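Local coordinates for protein actinorhodin polyketide putative beta-ketoacyl synthase 2 (Streptomyces coelicolor A3, PDB 1TQY) that probably acts with a ketosynthase partner as the chain length factor in assembling the polyketide backbone of the antibiotic actinorhodin, at residues 356-368 with 379-392. Sequence-based numbering, arbitrary orientation.
Sequences SLREGVIAPTAGV and LVLGEPRSTAPRTA
In the thiolase-like fold of the ketosynthase family, the chain leaving helix 345-359 runs antiparallel to the loop that leads into strand 391-398, and the pair illustrates how two irregular segments can be joined by isolated beta bridges. Gly360, the first residue to leave helical geometry, has positive phi, and its O accepts Ala388 N at 3.0 Å. Next, Ile362 and Arg385 form a hydrogen-bonded antiparallel pair: Ile362 N reaches Arg385 O at 2.8 Å in a nearly straight bond (171°), while Arg385 N meets a lone pair of Ile362 O in the carbonyl plane.

The side chain of Ile362 packs against the loop opposite it. With CG1 anti to the carbonyl carbon (chi1 -60°) and the chain extended beyond it, CD1 reaches Thr387 OG1 at 3.4 Å; CG2 meets Val380 CG2, the two side chains crossing at about a right angle. Val301 of strand 301-303 touches both Ile362 and Pro389. Pro364 and Pro384 lie side by side, CD of the former 3.6 Å from CG of the latter. On the helix, Leu357 CD2 touches Pro389 O and the CB and CG of its ring.

Farther along, Leu381 CD2 touches both Val368 CB and Thr365 CB. Thr365 OG1 is also hydrogen-bonded to Val333 N and Thr332 OG1, and Val380 O is gripped twice by one residue, by Thr365 N at 2.8 Å and Thr365 OG1 at 3.0 Å.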
loop_
_atom_site.group_PDB
_atom_site.type_symbol
_atom_site.label_atom_id
_atom_site.label_comp_id
_atom_site.label_asym_id
_atom_site.label_seq_id
_atom_site.Cartn_x
_atom_site.Cartn_y
_atom_site.Cartn_z
ATOM N N SER B 356 14.030 -25.065 0.426
ATOM C CA SER B 356 14.942 -25.729 -0.484
ATOM C C SER B 356 16.333 -25.639 0.126
ATOM O O SER B 356 17.077 -26.619 0.157
ATOM C CB SER B 356 14.896 -25.045 -1.852
ATOM O OG SER B 356 13.612 -25.199 -2.437
ATOM N N LEU B 357 16.677 -24.462 0.633
ATOM C CA LEU B 357 17.977 -24.270 1.258
ATOM C C LEU B 357 18.119 -25.153 2.491
ATOM O O LEU B 357 19.160 -25.775 2.706
ATOM C CB LEU B 357 18.167 -22.811 1.663
ATOM C CG LEU B 357 18.088 -21.794 0.533
ATOM C CD1 LEU B 357 18.262 -20.415 1.117
ATOM C CD2 LEU B 357 19.140 -22.086 -0.515
ATOM N N ARG B 358 17.064 -25.213 3.296
ATOM C CA ARG B 358 17.092 -26.009 4.507
ATOM C C ARG B 358 17.153 -27.504 4.230
ATOM O O ARG B 358 17.933 -28.222 4.855
ATOM C CB ARG B 358 15.874 -25.710 5.376
ATOM C CG ARG B 358 16.126 -26.035 6.834
ATOM C CD ARG B 358 14.874 -25.961 7.668
ATOM N NE ARG B 358 13.891 -26.947 7.240
ATOM C CZ ARG B 358 12.697 -27.097 7.803
ATOM N NH1 ARG B 358 12.344 -26.321 8.819
ATOM N NH2 ARG B 358 11.855 -28.020 7.352
ATOM N N GLU B 359 16.327 -27.964 3.294
ATOM C CA GLU B 359 16.260 -29.381 2.925
ATOM C C GLU B 359 17.331 -29.839 1.942
ATOM O O GLU B 359 17.388 -31.019 1.600
ATOM C CB GLU B 359 14.888 -29.705 2.331
ATOM C CG GLU B 359 13.990 -30.504 3.254
ATOM C CD GLU B 359 13.700 -29.770 4.545
ATOM O OE1 GLU B 359 13.133 -28.655 4.481
ATOM O OE2 GLU B 359 14.037 -30.305 5.621
ATOM N N GLY B 360 18.163 -28.917 1.469
ATOM C CA GLY B 360 19.205 -29.300 0.530
ATOM C C GLY B 360 18.735 -29.756 -0.848
ATOM O O GLY B 360 19.504 -30.375 -1.586
ATOM N N VAL B 361 17.486 -29.459 -1.204
ATOM C CA VAL B 361 16.950 -29.837 -2.510
ATOM C C VAL B 361 16.187 -28.686 -3.160
ATOM O O VAL B 361 15.544 -27.889 -2.474
ATOM C CB VAL B 361 15.990 -31.045 -2.411
ATOM C CG1 VAL B 361 16.740 -32.267 -1.901
ATOM C CG2 VAL B 361 14.820 -30.708 -1.491
ATOM N N ILE B 362 16.263 -28.597 -4.486
ATOM C CA ILE B 362 15.554 -27.546 -5.215
ATOM C C ILE B 362 14.151 -28.002 -5.605
ATOM O O ILE B 362 13.990 -28.966 -6.356
ATOM C CB ILE B 362 16.311 -27.134 -6.508
ATOM C CG1 ILE B 362 17.709 -26.607 -6.144
ATOM C CG2 ILE B 362 15.513 -26.061 -7.260
ATOM C CD1 ILE B 362 18.593 -26.267 -7.338
ATOM N N ALA B 363 13.141 -27.303 -5.091
ATOM C CA ALA B 363 11.739 -27.606 -5.393
ATOM C C ALA B 363 11.617 -27.588 -6.916
ATOM O O ALA B 363 12.064 -26.651 -7.561
ATOM C CB ALA B 363 10.845 -26.545 -4.776
ATOM N N PRO B 364 11.005 -28.620 -7.508
ATOM C CA PRO B 364 10.853 -28.700 -8.964
ATOM C C PRO B 364 9.712 -27.890 -9.573
ATOM O O PRO B 364 8.884 -27.319 -8.861
ATOM C CB PRO B 364 10.661 -30.190 -9.194
ATOM C CG PRO B 364 9.798 -30.572 -8.021
ATOM C CD PRO B 364 10.485 -29.838 -6.862
ATOM N N THR B 365 9.687 -27.836 -10.903
ATOM C CA THR B 365 8.640 -27.124 -11.629
ATOM C C THR B 365 7.732 -28.185 -12.233
ATOM O O THR B 365 8.212 -29.130 -12.860
ATOM C CB THR B 365 9.212 -26.263 -12.771
ATOM O OG1 THR B 365 10.230 -25.400 -12.253
ATOM C CG2 THR B 365 8.108 -25.423 -13.404
ATOM N N ALA B 366 6.427 -28.023 -12.038
ATOM C CA ALA B 366 5.428 -28.961 -12.545
ATOM C C ALA B 366 4.839 -28.515 -13.885
ATOM O O ALA B 366 4.846 -27.326 -14.206
ATOM C CB ALA B 366 4.296 -29.106 -11.523
ATOM N N GLY B 367 4.341 -29.480 -14.662
ATOM C CA GLY B 367 3.702 -29.189 -15.939
ATOM C C GLY B 367 4.556 -28.983 -17.177
ATOM O O GLY B 367 4.349 -29.645 -18.198
ATOM N N VAL B 368 5.489 -28.041 -17.090
ATOM C CA VAL B 368 6.392 -27.721 -18.190
ATOM C C VAL B 368 7.084 -28.985 -18.684
ATOM O O VAL B 368 7.578 -29.775 -17.879
ATOM C CB VAL B 368 7.466 -26.711 -17.723
ATOM C CG1 VAL B 368 8.347 -26.277 -18.896
ATOM C CG2 VAL B 368 6.787 -25.515 -17.082
ATOM N N LEU B 379 16.069 -25.206 -16.435
ATOM C CA LEU B 379 14.880 -25.384 -15.587
ATOM C C LEU B 379 14.853 -26.706 -14.834
ATOM O O LEU B 379 15.160 -27.747 -15.402
ATOM C CB LEU B 379 13.592 -25.309 -16.412
ATOM C CG LEU B 379 12.680 -24.084 -16.310
ATOM C CD1 LEU B 379 11.323 -24.449 -16.919
ATOM C CD2 LEU B 379 12.499 -23.654 -14.866
ATOM N N VAL B 380 14.476 -26.658 -13.559
ATOM C CA VAL B 380 14.374 -27.870 -12.754
ATOM C C VAL B 380 12.962 -28.425 -12.936
ATOM O O VAL B 380 11.993 -27.861 -12.431
ATOM C CB VAL B 380 14.606 -27.582 -11.260
ATOM C CG1 VAL B 380 14.555 -28.886 -10.482
ATOM C CG2 VAL B 380 15.971 -26.915 -11.058
ATOM N N LEU B 381 12.853 -29.537 -13.656
ATOM C CA LEU B 381 11.562 -30.150 -13.928
ATOM C C LEU B 381 11.408 -31.549 -13.348
ATOM O O LEU B 381 12.389 -32.260 -13.138
ATOM C CB LEU B 381 11.331 -30.220 -15.439
ATOM C CG LEU B 381 11.457 -28.918 -16.228
ATOM C CD1 LEU B 381 11.457 -29.225 -17.728
ATOM C CD2 LEU B 381 10.327 -27.987 -15.871
ATOM N N GLY B 382 10.163 -31.938 -13.090
ATOM C CA GLY B 382 9.902 -33.261 -12.552
ATOM C C GLY B 382 10.242 -33.467 -11.087
ATOM O O GLY B 382 9.469 -33.108 -10.201
ATOM N N GLU B 383 11.405 -34.051 -10.830
ATOM C CA GLU B 383 11.835 -34.325 -9.468
ATOM C C GLU B 383 12.711 -33.216 -8.881
ATOM O O GLU B 383 13.339 -32.446 -9.610
ATOM C CB GLU B 383 12.583 -35.665 -9.431
ATOM C CG GLU B 383 11.771 -36.864 -9.959
ATOM C CD GLU B 383 10.422 -37.041 -9.260
ATOM O OE1 GLU B 383 10.383 -37.057 -8.002
ATOM O OE2 GLU B 383 9.394 -37.173 -9.971
ATOM N N PRO B 384 12.748 -33.109 -7.544
ATOM C CA PRO B 384 13.574 -32.072 -6.918
ATOM C C PRO B 384 15.028 -32.385 -7.249
ATOM O O PRO B 384 15.409 -33.553 -7.330
ATOM C CB PRO B 384 13.275 -32.239 -5.429
ATOM C CG PRO B 384 11.876 -32.793 -5.416
ATOM C CD PRO B 384 11.932 -33.808 -6.535
ATOM N N ARG B 385 15.833 -31.355 -7.456
ATOM C CA ARG B 385 17.234 -31.573 -7.774
ATOM C C ARG B 385 18.026 -31.366 -6.494
ATOM O O ARG B 385 18.021 -30.279 -5.921
ATOM C CB ARG B 385 17.683 -30.584 -8.847
ATOM C CG ARG B 385 19.055 -30.857 -9.424
ATOM C CD ARG B 385 19.438 -29.771 -10.422
ATOM N NE ARG B 385 18.534 -29.734 -11.571
ATOM C CZ ARG B 385 18.706 -28.948 -12.628
ATOM N NH1 ARG B 385 19.748 -28.128 -12.684
ATOM N NH2 ARG B 385 17.847 -28.994 -13.639
ATOM N N SER B 386 18.700 -32.420 -6.044
ATOM C CA SER B 386 19.480 -32.357 -4.817
ATOM C C SER B 386 20.878 -31.783 -5.019
ATOM O O SER B 386 21.854 -32.525 -5.131
ATOM C CB SER B 386 19.571 -33.752 -4.193
ATOM O OG SER B 386 20.000 -34.708 -5.152
ATOM N N THR B 387 20.965 -30.455 -5.050
ATOM C CA THR B 387 22.231 -29.743 -5.235
ATOM C C THR B 387 22.676 -29.064 -3.941
ATOM O O THR B 387 23.747 -28.454 -3.889
ATOM C CB THR B 387 22.099 -28.631 -6.285
ATOM O OG1 THR B 387 21.321 -27.556 -5.742
ATOM C CG2 THR B 387 21.413 -29.148 -7.530
ATOM N N ALA B 388 21.844 -29.156 -2.906
ATOM C CA ALA B 388 22.132 -28.529 -1.614
ATOM C C ALA B 388 22.502 -27.055 -1.779
ATOM O O ALA B 388 23.604 -26.643 -1.415
ATOM C CB ALA B 388 23.259 -29.277 -0.898
ATOM N N PRO B 389 21.580 -26.241 -2.331
ATOM C CA PRO B 389 21.829 -24.807 -2.535
ATOM C C PRO B 389 21.980 -24.075 -1.202
ATOM O O PRO B 389 21.390 -24.472 -0.199
ATOM C CB PRO B 389 20.597 -24.351 -3.312
ATOM C CG PRO B 389 19.526 -25.252 -2.777
ATOM C CD PRO B 389 20.214 -26.599 -2.757
ATOM N N ARG B 390 22.773 -23.011 -1.194
ATOM C CA ARG B 390 22.992 -22.251 0.030
ATOM C C ARG B 390 22.516 -20.809 -0.135
ATOM O O ARG B 390 22.265 -20.103 0.843
ATOM C CB ARG B 390 24.477 -22.265 0.390
ATOM C CG ARG B 390 24.750 -22.158 1.877
ATOM C CD ARG B 390 26.104 -21.512 2.164
ATOM N NE ARG B 390 26.080 -20.071 1.899
ATOM C CZ ARG B 390 27.106 -19.253 2.112
ATOM N NH1 ARG B 390 28.246 -19.739 2.592
ATOM N NH2 ARG B 390 26.988 -17.954 1.857
ATOM N N THR B 391 22.403 -20.372 -1.381
ATOM C CA THR B 391 21.957 -19.016 -1.675
ATOM C C THR B 391 20.934 -19.076 -2.793
ATOM O O THR B 391 21.164 -19.700 -3.826
ATOM C CB THR B 391 23.129 -18.124 -2.115
ATOM O OG1 THR B 391 24.086 -18.044 -1.052
ATOM C CG2 THR B 391 22.639 -16.724 -2.453
ATOM N N ALA B 392 19.800 -18.425 -2.584
ATOM C CA ALA B 392 18.751 -18.428 -3.578
ATOM C C ALA B 392 18.330 -17.012 -3.915
ATOM O O ALA B 392 18.361 -16.131 -3.053
ATOM C CB ALA B 392 17.549 -19.211 -3.059
#